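Local coordinates for 1,4-dihydroxy-2-naphthoyl-CoA hydrolase (Prochlorococcus marinus, PDB 2HX5), which probably hydrolyses 1,4-dihydroxy-2-naphthoyl-CoA to 1,4-dihydroxy-2-naphthoate and CoA, a step in the making of phylloquinone, at residues 22-34 with 72-86. Sequence-based numbering, arbitrary orientation. Where two conformers were deposited one is given.
Sequences AGVMHFHQLFRWC and CQADFRRPIHTGDAL
F31, L30 and W33, from the start of the long helix of this hotdog fold, and M25 in the loop leading into it, pack against strand 72-76, the loop after it and the start of strand 85-96. The ring of F31 brings CZ to within 3.7 Å of A74 CB, turns its rim to the carbonyl O of Q73, and meets C72 SG obliquely, 4.4 Å from the ring centroid. With an alanine here, the ring-to-ring stack with F31 of the second subunit would probably be lost and a gap is likely to open beside C72 SG and A74 CB. Next along, L30 CD2 sits 3.9 Å from A74 CB and also touches F76. Selenomethionine M25, its CG trans to the backbone N (chi1 -179°) and its chain bent at chi3, sets CE at the edge of the F76 ring, 3.7 Å from CE2. M25 N donates to I80 O (2.8 Å), tying the two loops together; neighbouring V24 lies close to D20, the predicted active-site residue. W33 CZ3 presses on L86 CD1 at 3.4 Å. Strand 99-108 meets L30 through F106, while residues 72-75 pair antiparallel with a strand of the second subunit, carrying the sheet across the interface.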
ATOM      1  N   ALA A  22      -5.870   8.200 -12.680  1.00 20.30           N
ATOM      2  CA  ALA A  22      -6.148   9.631 -12.977  1.00 20.19           C
ATOM      3  C   ALA A  22      -4.855  10.340 -13.418  1.00 23.49           C
ATOM      4  O   ALA A  22      -4.916  11.441 -13.926  1.00 23.68           O
ATOM      5  CB  ALA A  22      -6.801  10.354 -11.795  1.00 20.50           C
ATOM      6  N   GLY A  23      -3.708   9.674 -13.299  1.00 20.93           N
ATOM      7  CA  GLY A  23      -2.410  10.186 -13.763  1.00 20.23           C
ATOM      8  C   GLY A  23      -1.686  11.038 -12.734  1.00 22.00           C
ATOM      9  O   GLY A  23      -0.769  11.783 -13.097  1.00 23.84           O
ATOM     10  N   VAL A  24      -2.064  10.943 -11.450  1.00 18.32           N
ATOM     11  CA  VAL A  24      -1.539  11.754 -10.361  1.00 17.58           C
ATOM     12  C   VAL A  24      -1.472  10.910  -9.073  1.00 17.56           C
ATOM     13  O   VAL A  24      -2.015   9.808  -9.031  1.00 16.29           O
ATOM     14  CB  VAL A  24      -2.413  12.980 -10.072  1.00 18.38           C
ATOM     15  CG1 VAL A  24      -2.316  14.005 -11.233  1.00 21.07           C
ATOM     16  CG2 VAL A  24      -3.809  12.556  -9.792  1.00 22.18           C
HETATM   17  N   MSE A  25      -0.810  11.410  -8.040  1.00 16.33           N
HETATM   18  CA  MSE A  25      -0.645  10.701  -6.775  1.00 15.49           C
HETATM   19  C   MSE A  25      -1.999  10.279  -6.237  1.00 16.74           C
HETATM   20  O   MSE A  25      -2.929  11.102  -6.234  1.00 18.04           O
HETATM   21  CB  MSE A  25       0.049  11.601  -5.770  1.00 16.72           C
HETATM   22  CG  MSE A  25       0.303  10.962  -4.432  1.00 18.20           C
HETATM   23 SE   MSE A  25       0.550  12.322  -3.021  0.75 20.30          SE
HETATM   24  CE  MSE A  25      -1.254  13.074  -2.962  1.00 21.67           C
ATOM     25  N   HIS A  26      -2.121   9.036  -5.782  1.00 13.67           N
ATOM     26  CA  HIS A  26      -3.313   8.627  -5.104  1.00 15.27           C
ATOM     27  C   HIS A  26      -3.301   9.180  -3.677  1.00 14.76           C
ATOM     28  O   HIS A  26      -2.316   9.134  -2.956  1.00 15.27           O
ATOM     29  CB  HIS A  26      -3.405   7.135  -5.089  1.00 16.47           C
ATOM     30  CG  HIS A  26      -4.744   6.646  -4.673  1.00 17.86           C
ATOM     31  ND1 HIS A  26      -5.890   6.905  -5.374  1.00 19.19           N
ATOM     32  CD2 HIS A  26      -5.125   5.973  -3.567  1.00 17.65           C
ATOM     33  CE1 HIS A  26      -6.928   6.383  -4.713  1.00 17.42           C
ATOM     34  NE2 HIS A  26      -6.492   5.830  -3.616  1.00 19.10           N
ATOM     35  N   PHE A  27      -4.423   9.771  -3.264  1.00 14.76           N
ATOM     36  CA  PHE A  27      -4.439  10.693  -2.128  1.00 14.22           C
ATOM     37  C   PHE A  27      -3.805  10.174  -0.861  1.00 14.89           C
ATOM     38  O   PHE A  27      -3.048  10.885  -0.216  1.00 15.51           O
ATOM     39  CB  PHE A  27      -5.888  11.235  -1.828  1.00 13.80           C
ATOM     40  CG  PHE A  27      -6.791  10.263  -1.144  1.00 13.79           C
ATOM     41  CD1 PHE A  27      -7.200   9.062  -1.708  1.00 14.74           C
ATOM     42  CD2 PHE A  27      -7.180  10.524   0.146  1.00 13.53           C
ATOM     43  CE1 PHE A  27      -7.987   8.184  -1.006  1.00 15.53           C
ATOM     44  CE2 PHE A  27      -7.979   9.651   0.829  1.00 14.60           C
ATOM     45  CZ  PHE A  27      -8.378   8.485   0.274  1.00 16.05           C
ATOM     46  N   HIS A  28      -4.102   8.932  -0.482  1.00 14.66           N
ATOM     47  CA  HIS A  28      -3.658   8.473   0.828  1.00 15.54           C
ATOM     48  C   HIS A  28      -2.162   8.229   0.912  1.00 16.36           C
ATOM     49  O   HIS A  28      -1.634   8.133   2.018  1.00 15.81           O
ATOM     50  CB  HIS A  28      -4.459   7.246   1.322  1.00 18.27           C
ATOM     51  CG  HIS A  28      -4.398   6.054   0.441  1.00 20.65           C
ATOM     52  ND1 HIS A  28      -3.264   5.281   0.354  1.00 25.54           N
ATOM     53  CD2 HIS A  28      -5.352   5.417  -0.274  1.00 19.53           C
ATOM     54  CE1 HIS A  28      -3.499   4.265  -0.459  1.00 25.06           C
ATOM     55  NE2 HIS A  28      -4.764   4.304  -0.817  1.00 24.87           N
ATOM     56  N   GLN A  29      -1.478   8.155  -0.211  1.00 15.98           N
ATOM     57  CA  GLN A  29      -0.024   7.988  -0.195  1.00 14.55           C
ATOM     58  C   GLN A  29       0.660   9.112   0.541  1.00 13.66           C
ATOM     59  O   GLN A  29       1.735   8.980   1.111  1.00 15.18           O
ATOM     60  CB  GLN A  29       0.539   7.956  -1.625  1.00 17.28           C
ATOM     61  CG  GLN A  29       0.114   6.746  -2.401  1.00 18.13           C
ATOM     62  CD  GLN A  29       0.889   5.525  -2.025  1.00 22.05           C
ATOM     63  OE1 GLN A  29       1.835   5.583  -1.240  1.00 27.64           O
ATOM     64  NE2 GLN A  29       0.531   4.414  -2.608  1.00 23.03           N
ATOM     65  N   LEU A  30       0.014  10.286   0.497  1.00 13.95           N
ATOM     66  CA  LEU A  30       0.603  11.448   1.200  1.00 14.69           C
ATOM     67  C   LEU A  30       0.883  11.126   2.663  1.00 14.41           C
ATOM     68  O   LEU A  30       1.862  11.568   3.219  1.00 15.06           O
ATOM     69  CB  LEU A  30      -0.289  12.689   1.122  1.00 15.83           C
ATOM     70  CG  LEU A  30       0.451  14.020   1.387  1.00 15.54           C
ATOM     71  CD1 LEU A  30       1.210  14.492   0.184  1.00 14.87           C
ATOM     72  CD2 LEU A  30      -0.554  15.125   1.887  1.00 17.41           C
ATOM     73  N   PHE A  31      -0.048  10.417   3.285  1.00 15.19           N
ATOM     74  CA  PHE A  31       0.114  10.100   4.715  1.00 15.44           C
ATOM     75  C   PHE A  31       1.226   9.157   4.997  1.00 15.84           C
ATOM     76  O   PHE A  31       1.919   9.256   6.010  1.00 14.66           O
ATOM     77  CB  PHE A  31      -1.224   9.569   5.252  1.00 13.67           C
ATOM     78  CG  PHE A  31      -2.315  10.594   5.319  1.00 14.05           C
ATOM     79  CD1 PHE A  31      -2.258  11.641   6.241  1.00 15.56           C
ATOM     80  CD2 PHE A  31      -3.375  10.509   4.461  1.00 20.62           C
ATOM     81  CE1 PHE A  31      -3.234  12.590   6.289  1.00 16.87           C
ATOM     82  CE2 PHE A  31      -4.363  11.472   4.496  1.00 23.34           C
ATOM     83  CZ  PHE A  31      -4.294  12.494   5.448  1.00 19.14           C
ATOM     84  N   ARG A  32       1.394   8.173   4.108  1.00 15.56           N
ATOM     85  CA  ARG A  32       2.562   7.296   4.209  1.00 15.81           C
ATOM     86  C   ARG A  32       3.869   8.099   4.120  1.00 14.38           C
ATOM     87  O   ARG A  32       4.832   7.937   4.870  1.00 16.21           O
ATOM     88  CB  ARG A  32       2.574   6.198   3.112  1.00 18.54           C
ATOM     89  CG  ARG A  32       3.863   5.382   3.168  1.00 17.70           C
ATOM     90  CD  ARG A  32       3.720   4.207   2.208  1.00 18.33           C
ATOM     91  NE  ARG A  32       3.742   4.629   0.805  1.00 19.51           N
ATOM     92  CZ  ARG A  32       4.830   4.877   0.092  1.00 18.23           C
ATOM     93  NH1 ARG A  32       6.057   4.817   0.575  1.00 19.64           N
ATOM     94  NH2 ARG A  32       4.697   5.230  -1.167  1.00 20.40           N
ATOM     95  N   TRP A  33       3.904   9.013   3.162  1.00 14.42           N
ATOM     96  CA  TRP A  33       5.092   9.862   3.018  1.00 13.88           C
ATOM     97  C   TRP A  33       5.363  10.689   4.276  1.00 12.89           C
ATOM     98  O   TRP A  33       6.515  10.925   4.682  1.00 15.45           O
ATOM     99  CB  TRP A  33       4.982  10.810   1.828  1.00 14.03           C
ATOM    100  CG  TRP A  33       4.836  10.111   0.478  1.00 13.79           C
ATOM    101  CD1 TRP A  33       4.957   8.799   0.201  1.00 17.49           C
ATOM    102  CD2 TRP A  33       4.428  10.733  -0.720  1.00 14.76           C
ATOM    103  NE1 TRP A  33       4.709   8.566  -1.132  1.00 18.50           N
ATOM    104  CE2 TRP A  33       4.371   9.740  -1.726  1.00 18.86           C
ATOM    105  CE3 TRP A  33       4.122  12.057  -1.054  1.00 16.69           C
ATOM    106  CZ2 TRP A  33       3.994  10.031  -3.042  1.00 18.14           C
ATOM    107  CZ3 TRP A  33       3.776  12.333  -2.350  1.00 15.61           C
ATOM    108  CH2 TRP A  33       3.716  11.326  -3.331  1.00 16.56           C
ATOM    109  N   CYS A  34       4.292  11.201   4.880  1.00 13.51           N
ATOM    110  CA  CYS A  34       4.458  11.936   6.137  1.00 17.04           C
ATOM    111  C   CYS A  34       5.055  11.088   7.234  1.00 14.20           C
ATOM    112  O   CYS A  34       6.056  11.433   7.860  1.00 15.47           O
ATOM    113  CB  CYS A  34       3.119  12.460   6.603  1.00 14.82           C
ATOM    114  SG  CYS A  34       2.361  13.804   5.638  1.00 17.45           S
ATOM    115  N   CYS A  72      -5.450  12.793  12.001  1.00 13.96           N
ATOM    116  CA  CYS A  72      -4.647  13.327  10.926  1.00 13.27           C
ATOM    117  C   CYS A  72      -5.517  13.917   9.851  1.00 13.62           C
ATOM    118  O   CYS A  72      -6.740  13.656   9.797  1.00 13.07           O
ATOM    119  CB  CYS A  72      -3.742  12.295  10.288  1.00 14.41           C
ATOM    120  SG  CYS A  72      -4.627  10.876   9.504  1.00 18.05           S
ATOM    121  N   GLN A  73      -4.942  14.817   9.070  1.00 14.40           N
ATOM    122  CA  GLN A  73      -5.659  15.510   8.025  1.00 13.47           C
ATOM    123  C   GLN A  73      -4.679  16.007   6.973  1.00 14.55           C
ATOM    124  O   GLN A  73      -3.490  16.138   7.198  1.00 13.87           O
ATOM    125  CB  GLN A  73      -6.460  16.683   8.580  1.00 14.21           C
ATOM    126  CG  GLN A  73      -5.654  17.738   9.310  1.00 14.98           C
ATOM    127  CD  GLN A  73      -6.537  18.858   9.746  1.00 15.22           C
ATOM    128  OE1 GLN A  73      -7.067  18.845  10.893  1.00 20.26           O
ATOM    129  NE2 GLN A  73      -6.773  19.814   8.862  1.00 14.12           N
ATOM    130  N   ALA A  74      -5.232  16.298   5.813  1.00 13.90           N
ATOM    131  CA  ALA A  74      -4.454  16.843   4.701  1.00 15.45           C
ATOM    132  C   ALA A  74      -5.285  17.696   3.812  1.00 13.96           C
ATOM    133  O   ALA A  74      -6.506  17.432   3.642  1.00 14.16           O
ATOM    134  CB  ALA A  74      -3.803  15.778   3.878  1.00 17.03           C
ATOM    135  N   ASP A  75      -4.651  18.710   3.212  1.00 14.86           N
ATOM    136  CA  ASP A  75      -5.261  19.507   2.128  1.00 14.14           C
ATOM    137  C   ASP A  75      -4.387  19.263   0.881  1.00 14.61           C
ATOM    138  O   ASP A  75      -3.156  19.320   0.968  1.00 15.15           O
ATOM    139  CB  ASP A  75      -5.228  20.995   2.442  1.00 15.39           C
ATOM    140  CG  ASP A  75      -6.121  21.460   3.558  1.00 23.84           C
ATOM    141  OD1 ASP A  75      -6.773  20.724   4.276  1.00 21.88           O
ATOM    142  OD2 ASP A  75      -6.083  22.709   3.778  1.00 29.87           O
ATOM    143  N   PHE A  76      -5.032  19.044  -0.254  1.00 14.34           N
ATOM    144  CA  PHE A  76      -4.365  18.781  -1.518  1.00 14.23           C
ATOM    145  C   PHE A  76      -4.644  19.980  -2.404  1.00 16.34           C
ATOM    146  O   PHE A  76      -5.783  20.233  -2.752  1.00 16.59           O
ATOM    147  CB  PHE A  76      -4.887  17.468  -2.105  1.00 13.83           C
ATOM    148  CG  PHE A  76      -4.746  16.292  -1.213  1.00 14.20           C
ATOM    149  CD1 PHE A  76      -5.747  15.993  -0.284  1.00 13.65           C
ATOM    150  CD2 PHE A  76      -3.650  15.440  -1.256  1.00 16.46           C
ATOM    151  CE1 PHE A  76      -5.675  14.949   0.548  1.00 17.19           C
ATOM    152  CE2 PHE A  76      -3.603  14.335  -0.415  1.00 16.42           C
ATOM    153  CZ  PHE A  76      -4.578  14.125   0.514  1.00 17.42           C
ATOM    154  N   ARG A  77      -3.593  20.694  -2.787  1.00 15.03           N
ATOM    155  CA  ARG A  77      -3.742  21.998  -3.420  1.00 17.56           C
ATOM    156  C   ARG A  77      -3.381  21.944  -4.878  1.00 16.78           C
ATOM    157  O   ARG A  77      -4.060  22.588  -5.704  1.00 20.54           O
ATOM    158  CB  ARG A  77      -2.853  23.048  -2.723  1.00 19.75           C
ATOM    159  CG  ARG A  77      -2.946  23.098  -1.169  1.00 27.02           C
ATOM    160  CD  ARG A  77      -4.337  23.444  -0.601  1.00 37.88           C
ATOM    161  NE  ARG A  77      -4.665  24.851  -0.835  1.00 45.70           N
ATOM    162  CZ  ARG A  77      -5.765  25.302  -1.433  1.00 48.21           C
ATOM    163  NH1 ARG A  77      -6.715  24.467  -1.862  1.00 54.56           N
ATOM    164  NH2 ARG A  77      -5.926  26.610  -1.593  1.00 42.98           N
ATOM    165  N   ARG A  78      -2.322  21.210  -5.229  1.00 17.21           N
ATOM    166  CA  ARG A  78      -1.890  21.066  -6.647  1.00 18.64           C
ATOM    167  C   ARG A  78      -1.591  19.629  -6.955  1.00 20.26           C
ATOM    168  O   ARG A  78      -1.122  18.912  -6.095  1.00 20.13           O
ATOM    169  CB  ARG A  78      -0.629  21.901  -6.870  1.00 19.04           C
ATOM    170  CG  ARG A  78      -0.858  23.382  -6.680  1.00 23.08           C
ATOM    171  CD  ARG A  78       0.398  24.190  -6.655  1.00 33.29           C
ATOM    172  NE  ARG A  78       0.197  25.411  -7.416  1.00 55.23           N
ATOM    173  CZ  ARG A  78       0.555  25.575  -8.689  1.00 58.10           C
ATOM    174  NH1 ARG A  78       1.181  24.603  -9.364  1.00 64.53           N
ATOM    175  NH2 ARG A  78       0.304  26.735  -9.290  1.00 66.82           N
ATOM    176  N   PRO A  79      -1.852  19.198  -8.193  1.00 19.71           N
ATOM    177  CA  PRO A  79      -1.577  17.802  -8.538  1.00 22.69           C
ATOM    178  C   PRO A  79      -0.094  17.438  -8.414  1.00 19.49           C
ATOM    179  O   PRO A  79       0.804  18.250  -8.704  1.00 20.24           O
ATOM    180  CB  PRO A  79      -2.029  17.681  -9.992  1.00 25.03           C
ATOM    181  CG  PRO A  79      -2.202  19.037 -10.464  1.00 22.99           C
ATOM    182  CD  PRO A  79      -2.415  19.954  -9.314  1.00 20.10           C
ATOM    183  N   ILE A  80       0.141  16.189  -8.008  1.00 18.99           N
ATOM    184  CA  ILE A  80       1.470  15.675  -7.776  1.00 18.87           C
ATOM    185  C   ILE A  80       1.651  14.506  -8.704  1.00 19.26           C
ATOM    186  O   ILE A  80       0.749  13.654  -8.804  1.00 19.25           O
ATOM    187  CB  ILE A  80       1.626  15.224  -6.288  1.00 16.18           C
ATOM    188  CG1 ILE A  80       1.609  16.463  -5.367  1.00 17.62           C
ATOM    189  CG2 ILE A  80       2.938  14.359  -6.037  1.00 18.81           C
ATOM    190  CD1 ILE A  80       1.462  16.160  -3.868  1.00 21.12           C
ATOM    191  N   HIS A  81       2.771  14.485  -9.413  1.00 18.33           N
ATOM    192  CA  HIS A  81       3.019  13.555 -10.528  1.00 18.31           C
ATOM    193  C   HIS A  81       4.201  12.633 -10.352  1.00 19.08           C
ATOM    194  O   HIS A  81       5.134  12.954  -9.645  1.00 18.37           O
ATOM    195  CB  HIS A  81       3.286  14.388 -11.803  1.00 19.24           C
ATOM    196  CG  HIS A  81       2.065  15.041 -12.333  1.00 20.49           C
ATOM    197  ND1 HIS A  81       1.817  16.392 -12.193  1.00 27.72           N
ATOM    198  CD2 HIS A  81       1.004  14.524 -12.994  1.00 22.94           C
ATOM    199  CE1 HIS A  81       0.646  16.675 -12.742  1.00 26.63           C
ATOM    200  NE2 HIS A  81       0.118  15.557 -13.206  1.00 29.15           N
ATOM    201  N   THR A  82       4.179  11.484 -11.029  0.50 20.06           N
ATOM    202  CA  THR A  82       5.314  10.571 -10.988  0.50 22.46           C
ATOM    203  C   THR A  82       6.612  11.290 -11.426  0.50 21.15           C
ATOM    204  O   THR A  82       6.661  11.990 -12.453  0.50 20.43           O
ATOM    205  CB  THR A  82       5.044   9.196 -11.743  0.50 25.51           C
ATOM    206  OG1 THR A  82       6.268   8.654 -12.241  0.50 30.51           O
ATOM    207  CG2 THR A  82       4.105   9.361 -12.914  0.50 22.62           C
ATOM    208  N   GLY A  83       7.658  11.112 -10.636  1.00 20.00           N
ATOM    209  CA  GLY A  83       8.934  11.707 -10.896  1.00 22.13           C
ATOM    210  C   GLY A  83       9.086  13.095 -10.309  1.00 20.59           C
ATOM    211  O   GLY A  83      10.194  13.608 -10.380  1.00 22.28           O
ATOM    212  N   ASP A  84       8.030  13.709  -9.751  1.00 19.72           N
ATOM    213  CA  ASP A  84       8.157  14.993  -9.034  1.00 18.94           C
ATOM    214  C   ASP A  84       9.131  14.855  -7.874  1.00 19.36           C
ATOM    215  O   ASP A  84       9.075  13.873  -7.137  1.00 19.79           O
ATOM    216  CB  ASP A  84       6.839  15.512  -8.502  1.00 18.59           C
ATOM    217  CG  ASP A  84       5.944  16.172  -9.555  1.00 21.04           C
ATOM    218  OD1 ASP A  84       6.382  16.480 -10.688  1.00 22.44           O
ATOM    219  OD2 ASP A  84       4.760  16.396  -9.231  1.00 23.40           O
ATOM    220  N   ALA A  85      10.047  15.837  -7.746  1.00 20.28           N
ATOM    221  CA  ALA A  85      10.918  15.965  -6.614  1.00 19.38           C
ATOM    222  C   ALA A  85      10.164  16.845  -5.626  1.00 19.42           C
ATOM    223  O   ALA A  85       9.869  18.017  -5.934  1.00 22.00           O
ATOM    224  CB  ALA A  85      12.238  16.654  -7.036  1.00 19.77           C
ATOM    225  N   LEU A  86       9.856  16.310  -4.459  1.00 17.22           N
ATOM    226  CA  LEU A  86       9.141  17.066  -3.456  1.00 18.58           C
ATOM    227  C   LEU A  86      10.058  17.459  -2.301  1.00 17.92           C
ATOM    228  O   LEU A  86      10.790  16.609  -1.737  1.00 20.32           O
ATOM    229  CB  LEU A  86       7.973  16.252  -2.876  1.00 20.95           C
ATOM    230  CG  LEU A  86       6.943  15.751  -3.877  1.00 20.39           C
ATOM    231  CD1 LEU A  86       5.901  14.934  -3.077  1.00 22.89           C
ATOM    232  CD2 LEU A  86       6.300  16.858  -4.679  1.00 23.67           C
TER